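Local coordinates for SusD homolog (Bacteroides thetaiotaomicron VPI-5482, PDB 3IHV), which probably binds glycans at the bacterial outer membrane, as a SusD-family partner in sugar capture and uptake, at residues His306-Asp311 and Glu458-Leu463; Gln471-Ile474 and Ile478-Lys481. All blocks are in the same frame, centred on the assembly; numbering follows the deposited sequence.

Interaction 1 of 2, residues His306-Asp311 and Glu458-Leu463; sequences HTFVLD and ERSYEL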
ATOM      1  N   HIS A 306       5.928   4.162  19.478  1.00  5.28           N
ATOM      2  CA  HIS A 306       5.168   4.913  20.487  1.00  5.93           C
ATOM      3  C   HIS A 306       5.239   6.439  20.378  1.00  6.27           C
ATOM      4  O   HIS A 306       4.282   7.129  20.720  1.00  6.52           O
ATOM      5  CB  HIS A 306       5.445   4.474  21.913  1.00  5.74           C
ATOM      6  CG  HIS A 306       4.316   4.815  22.823  1.00  5.66           C
ATOM      7  ND1 HIS A 306       3.079   4.223  22.692  1.00  5.68           N
ATOM      8  CD2 HIS A 306       4.200   5.737  23.806  1.00  7.26           C
ATOM      9  CE1 HIS A 306       2.266   4.725  23.608  1.00  7.09           C
ATOM     10  NE2 HIS A 306       2.924   5.643  24.299  1.00  6.81           N
ATOM     11  N   THR A 307       6.358   6.967  19.882  1.00  6.45           N
ATOM     12  CA  THR A 307       6.456   8.402  19.677  1.00  6.37           C
ATOM     13  C   THR A 307       5.393   8.927  18.678  1.00  6.72           C
ATOM     14  O   THR A 307       4.928  10.069  18.801  1.00  7.35           O
ATOM     15  CB  THR A 307       7.849   8.785  19.291  1.00  5.55           C
ATOM     16  OG1 THR A 307       8.342   7.867  18.322  1.00  8.73           O
ATOM     17  CG2 THR A 307       8.803   8.734  20.558  1.00  4.78           C
ATOM     18  N   PHE A 308       5.004   8.108  17.707  1.00  6.15           N
ATOM     19  CA  PHE A 308       3.909   8.449  16.804  1.00  6.61           C
ATOM     20  C   PHE A 308       2.615   8.591  17.606  1.00  7.67           C
ATOM     21  O   PHE A 308       1.856   9.575  17.440  1.00  7.28           O
ATOM     22  CB  PHE A 308       3.795   7.388  15.702  1.00  6.44           C
ATOM     23  CG  PHE A 308       2.660   7.615  14.721  1.00  5.88           C
ATOM     24  CD1 PHE A 308       2.510   8.826  14.075  1.00  7.45           C
ATOM     25  CD2 PHE A 308       1.778   6.575  14.383  1.00  7.73           C
ATOM     26  CE1 PHE A 308       1.513   9.009  13.156  1.00  6.47           C
ATOM     27  CE2 PHE A 308       0.780   6.777  13.467  1.00  7.72           C
ATOM     28  CZ  PHE A 308       0.648   7.992  12.870  1.00  8.62           C
ATOM     29  N   VAL A 309       2.359   7.599  18.466  1.00  7.85           N
ATOM     30  CA  VAL A 309       1.220   7.644  19.372  1.00  7.75           C
ATOM     31  C   VAL A 309       1.233   8.928  20.193  1.00  8.56           C
ATOM     32  O   VAL A 309       0.193   9.608  20.294  1.00  7.42           O
ATOM     33  CB  VAL A 309       1.142   6.432  20.333  1.00  8.43           C
ATOM     34  CG1 VAL A 309      -0.008   6.629  21.369  1.00  7.43           C
ATOM     35  CG2 VAL A 309       1.021   5.121  19.576  1.00  7.49           C
ATOM     36  N   LEU A 310       2.379   9.256  20.798  1.00  7.46           N
ATOM     37  CA  LEU A 310       2.445  10.465  21.623  1.00  8.45           C
ATOM     38  C   LEU A 310       2.115  11.730  20.809  1.00  8.13           C
ATOM     39  O   LEU A 310       1.356  12.591  21.297  1.00  8.90           O
ATOM     40  CB  LEU A 310       3.794  10.563  22.334  1.00  7.95           C
ATOM     41  CG  LEU A 310       4.092   9.428  23.318  1.00  8.80           C
ATOM     42  CD1 LEU A 310       5.528   9.565  23.882  1.00  8.88           C
ATOM     43  CD2 LEU A 310       3.087   9.320  24.479  1.00 10.13           C
ATOM     44  N   ASP A 311       2.682  11.858  19.601  1.00  8.57           N
ATOM     45  CA  ASP A 311       2.401  13.030  18.753  1.00  9.21           C
ATOM     46  C   ASP A 311       0.919  13.110  18.468  1.00  8.46           C
ATOM     47  O   ASP A 311       0.297  14.147  18.653  1.00  8.12           O
ATOM     48  CB  ASP A 311       3.114  12.986  17.413  1.00 10.59           C
ATOM     49  CG  ASP A 311       4.581  13.234  17.530  1.00 11.92           C
ATOM     50  OD1 ASP A 311       5.013  13.729  18.596  1.00 15.19           O
ATOM     51  OD2 ASP A 311       5.296  12.880  16.566  1.00 14.58           O
ATOM     52  N   GLU A 458       0.162  14.792   7.758  1.00  7.16           N
ATOM     53  CA  GLU A 458      -1.226  14.358   7.502  1.00  7.74           C
ATOM     54  C   GLU A 458      -1.260  12.980   6.884  1.00  7.25           C
ATOM     55  O   GLU A 458      -2.156  12.189   7.163  1.00  8.55           O
ATOM     56  CB  GLU A 458      -1.952  15.373   6.615  1.00  8.18           C
ATOM     57  CG  GLU A 458      -3.418  15.162   6.597  1.00  9.05           C
ATOM     58  CD  GLU A 458      -4.062  15.426   7.956  1.00 10.04           C
ATOM     59  OE1 GLU A 458      -3.566  16.319   8.689  1.00  9.91           O
ATOM     60  OE2 GLU A 458      -5.056  14.735   8.285  1.00  8.96           O
ATOM     61  N   ARG A 459      -0.287  12.680   6.019  1.00  8.63           N
ATOM     62  CA  ARG A 459      -0.195  11.360   5.422  1.00  8.05           C
ATOM     63  C   ARG A 459      -0.061  10.263   6.466  1.00  7.93           C
ATOM     64  O   ARG A 459      -0.655   9.169   6.302  1.00  7.56           O
ATOM     65  CB  ARG A 459       0.938  11.291   4.384  1.00  8.24           C
ATOM     66  CG  ARG A 459       0.658  12.162   3.144  1.00  8.54           C
ATOM     67  CD  ARG A 459       1.721  11.962   2.080  1.00  6.84           C
ATOM     68  NE  ARG A 459       1.664  10.627   1.473  1.00  6.24           N
ATOM     69  CZ  ARG A 459       0.739  10.232   0.604  1.00  7.39           C
ATOM     70  NH1 ARG A 459      -0.256  11.042   0.198  1.00  6.98           N
ATOM     71  NH2 ARG A 459       0.768   8.984   0.180  1.00  8.44           N
ATOM     72  N   SER A 460       0.682  10.534   7.547  1.00  8.23           N
ATOM     73  CA  SER A 460       0.765   9.564   8.632  1.00  7.93           C
ATOM     74  C   SER A 460      -0.572   9.426   9.330  1.00  7.54           C
ATOM     75  O   SER A 460      -1.017   8.304   9.579  1.00  7.59           O
ATOM     76  CB  SER A 460       1.897   9.903   9.609  1.00  7.85           C
ATOM     77  OG  SER A 460       1.596  10.992  10.450  1.00  8.48           O
ATOM     78  N   TYR A 461      -1.253  10.538   9.628  1.00  8.15           N
ATOM     79  CA  TYR A 461      -2.561  10.490  10.312  1.00  8.02           C
ATOM     80  C   TYR A 461      -3.672   9.889   9.463  1.00  7.87           C
ATOM     81  O   TYR A 461      -4.567   9.207   9.996  1.00  8.42           O
ATOM     82  CB  TYR A 461      -2.969  11.876  10.836  1.00  8.31           C
ATOM     83  CG  TYR A 461      -2.031  12.469  11.892  1.00  6.92           C
ATOM     84  CD1 TYR A 461      -1.203  11.668  12.680  1.00  8.11           C
ATOM     85  CD2 TYR A 461      -2.084  13.813  12.194  1.00  9.27           C
ATOM     86  CE1 TYR A 461      -0.409  12.207  13.675  1.00  9.67           C
ATOM     87  CE2 TYR A 461      -1.314  14.361  13.211  1.00 11.39           C
ATOM     88  CZ  TYR A 461      -0.479  13.554  13.943  1.00 11.13           C
ATOM     89  OH  TYR A 461       0.288  14.108  14.942  1.00 12.64           O
ATOM     90  N   GLU A 462      -3.587  10.079   8.143  1.00  7.14           N
ATOM     91  CA  GLU A 462      -4.633   9.564   7.284  1.00  7.51           C
ATOM     92  C   GLU A 462      -4.433   8.114   6.869  1.00  6.85           C
ATOM     93  O   GLU A 462      -5.399   7.320   6.831  1.00  7.50           O
ATOM     94  CB  GLU A 462      -4.749  10.431   6.019  1.00  7.74           C
ATOM     95  CG  GLU A 462      -5.851   9.962   5.063  1.00  7.20           C
ATOM     96  CD  GLU A 462      -7.256   9.944   5.668  1.00  6.48           C
ATOM     97  OE1 GLU A 462      -7.531  10.666   6.688  1.00  5.96           O
ATOM     98  OE2 GLU A 462      -8.093   9.154   5.151  1.00  7.79           O
ATOM     99  N   LEU A 463      -3.188   7.771   6.560  1.00  7.80           N
ATOM    100  CA  LEU A 463      -2.860   6.512   5.895  1.00  6.98           C
ATOM    101  C   LEU A 463      -1.999   5.528   6.698  1.00  7.24           C
ATOM    102  O   LEU A 463      -1.482   4.571   6.135  1.00  6.70           O
ATOM    103  CB  LEU A 463      -2.110   6.868   4.598  1.00  7.40           C
ATOM    104  CG  LEU A 463      -2.823   7.813   3.640  1.00  7.72           C
ATOM    105  CD1 LEU A 463      -1.813   8.347   2.593  1.00  7.27           C
ATOM    106  CD2 LEU A 463      -3.956   7.119   2.966  1.00  5.97           C
TER
HETATM  107  O   HOH W   1       3.205  13.725  14.141  1.00 32.62           O
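F308 reaches across from helix 306-313 and sets the CE1 corner of its ring against two consecutive side chains of helix 448-463, S460 and Y461. Its CG lies anti to the backbone N (chi1 178°), which carries the ring away from its own helix to bridge segments whose axes stay 11.9 Å apart. CE1 of F308 lies 3.4 Å from OG of S460. That hydroxyl is hydrogen-bonded to the carbonyl O of K457, one turn back in its own helix, so the phenyl ring meets an oxygen already engaged. The same corner also touches Y461, CE1 to CE1 at 3.8 Å. Here the phenyl corner arrives near the plane of the tyrosine ring, at its edge, and the two rings are not stacked. With CG beside its backbone N (chi1 -63°), Y461 extends past F308 toward the far end of segment 306-311, where its OH lies 3.9 Å from CB of D311. A water 3.0 Å from OH of Y461 also donates a weak bond to OD2 of D311, so a water links the two segments at the exposed end of the contact. W312, the residue following D311, stacks on the ring of Y461. Replacing Y461 by an alanine is likely to cost F308 its aromatic neighbour, W312 its stacking partner and the water its phenolic mate. The helix segments run at 97° to each other, and F308, S460 and Y461 carry most of the contact. F308 also touches I51 in a loop. Elsewhere on helix 448-463, side chains pack on helices 397-412 and 417-430, and helix 306-313 leans on helix 479-493.

Interaction 2 of 2, residues Gln471-Ile474 and Ile478-Lys481; sequences QDLI and IYYK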
ATOM      1  N   GLN A 471       7.839   4.260   1.592  1.00  8.48           N
ATOM      2  CA  GLN A 471       8.101   4.804   0.246  1.00  8.53           C
ATOM      3  C   GLN A 471       7.968   6.323   0.169  1.00  7.64           C
ATOM      4  O   GLN A 471       8.654   6.950  -0.637  1.00  8.62           O
ATOM      5  CB  GLN A 471       7.239   4.118  -0.809  1.00  8.49           C
ATOM      6  CG  GLN A 471       7.514   2.654  -0.966  1.00  9.58           C
ATOM      7  CD  GLN A 471       8.914   2.365  -1.432  1.00 12.54           C
ATOM      8  OE1 GLN A 471       9.604   1.515  -0.852  1.00 12.92           O
ATOM      9  NE2 GLN A 471       9.383   3.132  -2.414  1.00 14.33           N
ATOM     10  N   ASP A 472       7.108   6.902   1.014  1.00  8.55           N
ATOM     11  CA  ASP A 472       6.970   8.355   1.111  1.00  8.07           C
ATOM     12  C   ASP A 472       8.278   8.930   1.648  1.00  8.16           C
ATOM     13  O   ASP A 472       8.829   9.822   1.044  1.00  7.20           O
ATOM     14  CB  ASP A 472       5.795   8.751   2.016  1.00  7.63           C
ATOM     15  CG  ASP A 472       4.413   8.668   1.307  1.00  8.95           C
ATOM     16  OD1 ASP A 472       4.362   8.687   0.066  1.00  7.46           O
ATOM     17  OD2 ASP A 472       3.384   8.584   2.011  1.00  9.31           O
ATOM     18  N   LEU A 473       8.769   8.392   2.785  1.00  7.96           N
ATOM     19  CA  LEU A 473      10.039   8.873   3.348  1.00  8.75           C
ATOM     20  C   LEU A 473      11.171   8.804   2.315  1.00  8.73           C
ATOM     21  O   LEU A 473      11.979   9.739   2.163  1.00  8.44           O
ATOM     22  CB  LEU A 473      10.399   8.076   4.620  1.00  8.82           C
ATOM     23  CG  LEU A 473       9.485   8.255   5.841  1.00  8.21           C
ATOM     24  CD1 LEU A 473       9.895   7.297   6.994  1.00  5.70           C
ATOM     25  CD2 LEU A 473       9.450   9.708   6.336  1.00  6.55           C
ATOM     26  N   ILE A 474      11.175   7.718   1.549  1.00  8.91           N
ATOM     27  CA  ILE A 474      12.155   7.520   0.498  1.00  8.27           C
ATOM     28  C   ILE A 474      12.011   8.571  -0.611  1.00  8.44           C
ATOM     29  O   ILE A 474      12.982   9.229  -0.954  1.00  7.59           O
ATOM     30  CB  ILE A 474      12.117   6.059  -0.066  1.00  8.72           C
ATOM     31  CG1 ILE A 474      12.650   5.101   0.996  1.00  7.77           C
ATOM     32  CG2 ILE A 474      12.982   5.961  -1.333  1.00  8.11           C
ATOM     33  CD1 ILE A 474      12.473   3.636   0.723  1.00  6.96           C
ATOM     34  N   ILE A 478      14.239  11.414   2.937  1.00  7.43           N
ATOM     35  CA  ILE A 478      14.495  11.500   4.383  1.00  7.05           C
ATOM     36  C   ILE A 478      14.405  10.169   5.144  1.00  7.53           C
ATOM     37  O   ILE A 478      14.236  10.177   6.353  1.00  7.81           O
ATOM     38  CB  ILE A 478      13.543  12.568   5.027  1.00  7.84           C
ATOM     39  CG1 ILE A 478      12.046  12.214   4.905  1.00  7.63           C
ATOM     40  CG2 ILE A 478      13.841  13.936   4.439  1.00  8.83           C
ATOM     41  CD1 ILE A 478      11.106  13.170   5.673  1.00  8.03           C
ATOM     42  N   TYR A 479      14.538   9.042   4.452  1.00  6.01           N
ATOM     43  CA  TYR A 479      14.326   7.755   5.115  1.00  6.38           C
ATOM     44  C   TYR A 479      15.354   7.522   6.217  1.00  7.18           C
ATOM     45  O   TYR A 479      14.997   7.362   7.389  1.00  5.77           O
ATOM     46  CB  TYR A 479      14.301   6.600   4.112  1.00  4.99           C
ATOM     47  CG  TYR A 479      14.087   5.309   4.790  1.00  7.47           C
ATOM     48  CD1 TYR A 479      12.985   5.125   5.594  1.00  8.35           C
ATOM     49  CD2 TYR A 479      14.998   4.247   4.668  1.00  7.86           C
ATOM     50  CE1 TYR A 479      12.759   3.901   6.267  1.00  6.72           C
ATOM     51  CE2 TYR A 479      14.788   3.053   5.339  1.00 10.32           C
ATOM     52  CZ  TYR A 479      13.655   2.887   6.125  1.00 10.00           C
ATOM     53  OH  TYR A 479      13.430   1.739   6.838  1.00  9.94           O
ATOM     54  N   TYR A 480      16.632   7.565   5.864  1.00  7.66           N
ATOM     55  CA  TYR A 480      17.666   7.398   6.891  1.00  7.80           C
ATOM     56  C   TYR A 480      17.553   8.450   8.003  1.00  8.11           C
ATOM     57  O   TYR A 480      17.635   8.105   9.171  1.00  7.85           O
ATOM     58  CB  TYR A 480      19.048   7.453   6.266  1.00  8.23           C
ATOM     59  CG  TYR A 480      20.180   7.331   7.253  1.00  7.53           C
ATOM     60  CD1 TYR A 480      20.584   6.084   7.754  1.00  7.50           C
ATOM     61  CD2 TYR A 480      20.879   8.449   7.669  1.00  7.21           C
ATOM     62  CE1 TYR A 480      21.635   5.982   8.677  1.00  7.14           C
ATOM     63  CE2 TYR A 480      21.917   8.350   8.566  1.00 11.15           C
ATOM     64  CZ  TYR A 480      22.298   7.124   9.078  1.00  9.79           C
ATOM     65  OH  TYR A 480      23.339   7.081   9.985  1.00 13.28           O
ATOM     66  N   LYS A 481      17.394   9.729   7.639  1.00  8.28           N
ATOM     67  CA  LYS A 481      17.244  10.818   8.628  1.00  8.66           C
ATOM     68  C   LYS A 481      16.096  10.513   9.613  1.00  8.42           C
ATOM     69  O   LYS A 481      16.214  10.750  10.812  1.00  7.64           O
ATOM     70  CB  LYS A 481      16.934  12.122   7.865  1.00 10.13           C
ATOM     71  CG  LYS A 481      16.735  13.389   8.674  1.00 14.16           C
ATOM     72  CD  LYS A 481      16.258  14.567   7.763  1.00 17.01           C
ATOM     73  CE  LYS A 481      16.197  15.926   8.501  1.00 19.54           C
TER
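A tight helix-to-helix turn links helix 469-475 to helix 479-493, and this contact holds its two ends together. I478 occupies the N-cap position of the second helix, and its backbone N donates to the carbonyl O of L473 at 2.9 Å. The bond is fairly straight, 161° at the hydrogen, with the donor tilted 24° from the carbonyl plane. Beside this bond, side chains of the two segments pack together. L473 divides its branches between two partners, crossing each at about a right angle: CD2 meets CG1 of I478 at 3.9 Å, whereas CD1 lies 4.0 Å from CD1 of Y479, near the plane of the tyrosine ring and at its edge. I474 takes a different course, lying alongside Y479 and pointing the same way, with its CG1 3.8 Å from CB of the tyrosine. Y479 has CG anti to the backbone N (chi1 -180°), which directs the ring so that its CD1 edge meets L473 while CB stays beside I474. The chemistry is therefore divided: one backbone hydrogen bond links the two ends of the turn, aliphatic branches pack beside it, and the OH of the buried Y479 bonds to the carbonyl O of G48 and to ND2 of N68, tying the start of helix 479-493 to residues far off in sequence.

In the fold
Interactions 1 and 2 follow one another along the chain, with centres about 15 Å apart, and helix 469-475 is the next helix after 448-463. They are joined by a salt bridge between NE of R459 and OD2 of D472, 2.7 Å long, formed by residues that stand aside from both apolar contacts. R459 also pairs with D399 of helix 397-412, and D472 with R475, so the junction belongs to a wider charged network. Helix 479-493, which begins at interaction 2, returns to touch helix 306-313 of interaction 1 through E489, L490 and W493. G491, Y492 and W494, at the same end of this helix, belong to one of the two sodium sites.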